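Local coordinates for protein serine Recombinase (Sulfolobus solfataricus, PDB 3LHF) that probably binds DNA and exchanges its strands as a transposon-encoded serine recombinase, represented here by the resolvase-type domain, at residues Ile5-Val10 against Gln35-Ile40. The protein carries 1 engineered substitution. Numbering follows the deposited sequence.
Sequences ILYARV and QVITDI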
loop_
_atom_site.group_PDB
_atom_site.type_symbol
_atom_site.label_atom_id
_atom_site.label_comp_id
_atom_site.label_asym_id
_atom_site.label_seq_id
_atom_site.Cartn_x
_atom_site.Cartn_y
_atom_site.Cartn_z
ATOM N N ILE D 5 -3.532 6.671 20.214
ATOM C CA ILE D 5 -3.115 7.749 19.363
ATOM C C ILE D 5 -4.200 8.255 18.442
ATOM O O ILE D 5 -4.881 7.504 17.789
ATOM C CB ILE D 5 -1.930 7.343 18.517
ATOM C CG1 ILE D 5 -0.947 6.520 19.343
ATOM C CG2 ILE D 5 -1.284 8.544 17.905
ATOM C CD1 ILE D 5 -0.175 7.290 20.330
ATOM N N LEU D 6 -4.322 9.563 18.398
ATOM C CA LEU D 6 -5.142 10.220 17.445
ATOM C C LEU D 6 -4.255 10.595 16.263
ATOM O O LEU D 6 -3.370 11.395 16.403
ATOM C CB LEU D 6 -5.725 11.466 18.084
ATOM C CG LEU D 6 -6.678 11.363 19.273
ATOM C CD1 LEU D 6 -7.219 12.688 19.616
ATOM C CD2 LEU D 6 -7.793 10.447 19.003
ATOM N N TYR D 7 -4.486 9.990 15.109
ATOM C CA TYR D 7 -3.707 10.284 13.919
ATOM C C TYR D 7 -4.510 10.972 12.857
ATOM O O TYR D 7 -5.517 10.484 12.432
ATOM C CB TYR D 7 -3.077 9.039 13.301
ATOM C CG TYR D 7 -2.346 9.373 12.029
ATOM C CD1 TYR D 7 -3.014 9.448 10.830
ATOM C CD2 TYR D 7 -1.002 9.664 12.034
ATOM C CE1 TYR D 7 -2.380 9.768 9.692
ATOM C CE2 TYR D 7 -0.361 9.986 10.892
ATOM C CZ TYR D 7 -1.056 10.032 9.718
ATOM O OH TYR D 7 -0.431 10.355 8.562
ATOM N N ALA D 8 -4.039 12.114 12.421
ATOM C CA ALA D 8 -4.774 12.924 11.494
ATOM C C ALA D 8 -3.913 13.419 10.358
ATOM O O ALA D 8 -2.764 13.689 10.545
ATOM C CB ALA D 8 -5.394 14.056 12.210
ATOM N N ARG D 9 -4.493 13.504 9.176
ATOM C CA ARG D 9 -3.811 13.977 8.001
ATOM C C ARG D 9 -4.758 14.691 7.066
ATOM O O ARG D 9 -5.906 14.354 6.981
ATOM C CB ARG D 9 -3.188 12.800 7.276
ATOM C CG ARG D 9 -2.334 13.182 6.142
ATOM C CD ARG D 9 -2.129 12.031 5.227
ATOM N NE ARG D 9 -3.372 11.344 4.921
ATOM C CZ ARG D 9 -4.170 11.621 3.900
ATOM N NH1 ARG D 9 -3.888 12.581 3.062
ATOM N NH2 ARG D 9 -5.264 10.928 3.732
ATOM N N VAL D 10 -4.258 15.685 6.365
ATOM C CA VAL D 10 -4.950 16.260 5.246
ATOM C C VAL D 10 -3.945 16.396 4.153
ATOM O O VAL D 10 -2.770 16.471 4.404
ATOM C CB VAL D 10 -5.561 17.625 5.518
ATOM C CG1 VAL D 10 -6.513 17.579 6.654
ATOM C CG2 VAL D 10 -4.515 18.650 5.719
ATOM N N GLN D 35 -1.826 10.988 22.839
ATOM C CA GLN D 35 -0.977 11.766 21.977
ATOM C C GLN D 35 -1.692 12.146 20.708
ATOM O O GLN D 35 -2.582 11.453 20.288
ATOM C CB GLN D 35 0.264 10.957 21.653
ATOM C CG GLN D 35 1.477 11.363 22.422
ATOM C CD GLN D 35 2.595 10.352 22.366
ATOM O OE1 GLN D 35 3.142 10.084 21.314
ATOM N NE2 GLN D 35 2.943 9.796 23.507
ATOM N N VAL D 36 -1.303 13.252 20.095
ATOM C CA VAL D 36 -1.890 13.641 18.822
ATOM C C VAL D 36 -0.852 13.741 17.709
ATOM O O VAL D 36 0.090 14.485 17.816
ATOM C CB VAL D 36 -2.673 14.950 18.943
ATOM C CG1 VAL D 36 -3.518 15.162 17.769
ATOM C CG2 VAL D 36 -3.514 14.927 20.137
ATOM N N ILE D 37 -1.036 12.978 16.647
ATOM C CA ILE D 37 -0.122 13.012 15.511
ATOM C C ILE D 37 -0.813 13.391 14.215
ATOM O O ILE D 37 -1.809 12.831 13.872
ATOM C CB ILE D 37 0.595 11.673 15.295
ATOM C CG1 ILE D 37 1.433 11.311 16.499
ATOM C CG2 ILE D 37 1.464 11.740 14.078
ATOM C CD1 ILE D 37 2.158 10.023 16.359
ATOM N N THR D 38 -0.249 14.346 13.514
ATOM C CA THR D 38 -0.820 14.849 12.300
ATOM C C THR D 38 0.215 14.922 11.195
ATOM O O THR D 38 1.385 15.044 11.442
ATOM C CB THR D 38 -1.404 16.222 12.504
ATOM O OG1 THR D 38 -0.369 17.185 12.445
ATOM C CG2 THR D 38 -2.050 16.318 13.812
ATOM N N ASP D 39 -0.239 14.820 9.966
ATOM C CA ASP D 39 0.639 14.885 8.839
ATOM C C ASP D 39 0.049 15.768 7.782
ATOM O O ASP D 39 -1.145 15.905 7.684
ATOM C CB ASP D 39 0.844 13.503 8.255
ATOM C CG ASP D 39 2.087 12.851 8.739
ATOM O OD1 ASP D 39 3.153 13.366 8.462
ATOM O OD2 ASP D 39 2.009 11.821 9.391
ATOM N N ILE D 40 0.905 16.378 6.995
ATOM C CA ILE D 40 0.465 16.999 5.784
ATOM C C ILE D 40 1.142 16.284 4.647
ATOM O O ILE D 40 2.338 16.116 4.617
ATOM C CB ILE D 40 0.746 18.486 5.746
ATOM C CG1 ILE D 40 -0.255 19.209 6.610
ATOM C CG2 ILE D 40 0.580 19.003 4.384
ATOM C CD1 ILE D 40 0.338 19.928 7.711
#
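Strands 5-10 and 35-40 are the two parallel strands of a beta-alpha-beta unit in the sheet of the resolvase-type domain, 35-40 outermost within the chain and 5-10 next to it, and they pair in register from I5 beside Q35 to V10 beside I40. L6 turns both its N-H and C=O to the partner: L6 N gives a nearly straight bond to Q35 O, and I37 N reaches L6 O at 2.8 Å. A8 N reaches I37 O at 2.8 Å, whereas the V10 N to D39 O bond is weak, at 3.4 Å.

Y7, I37 and D39 share one face. With CG anti to the backbone N (chi1 177°), the Y7 ring slants across I37, its CD2 3.8 Å from the methyl CG2 of I37, whose branched, apolar side chain suits a buried strand face. Beyond that, Y7 OH appears to donate to D39 OD2, an atom less surely placed, which lies at the ring edge although the carboxylate is turned 48° from the ring. Tyrosine suits the place, its ring carbons meeting I37 and its hydroxyl apparently serving the buried acid, whose OD1 accepts from G50 N. R9 rests CG 3.8 Å from D39 CB, while its guanidinium turns away to the carbonyls of D72 and R73. Helix 49-58 packs on this face through F51, L54 and K53; helix 16-29 meets L6, A8 and V10 on the other, and strand 63-68 continues the sheet beyond 5-10.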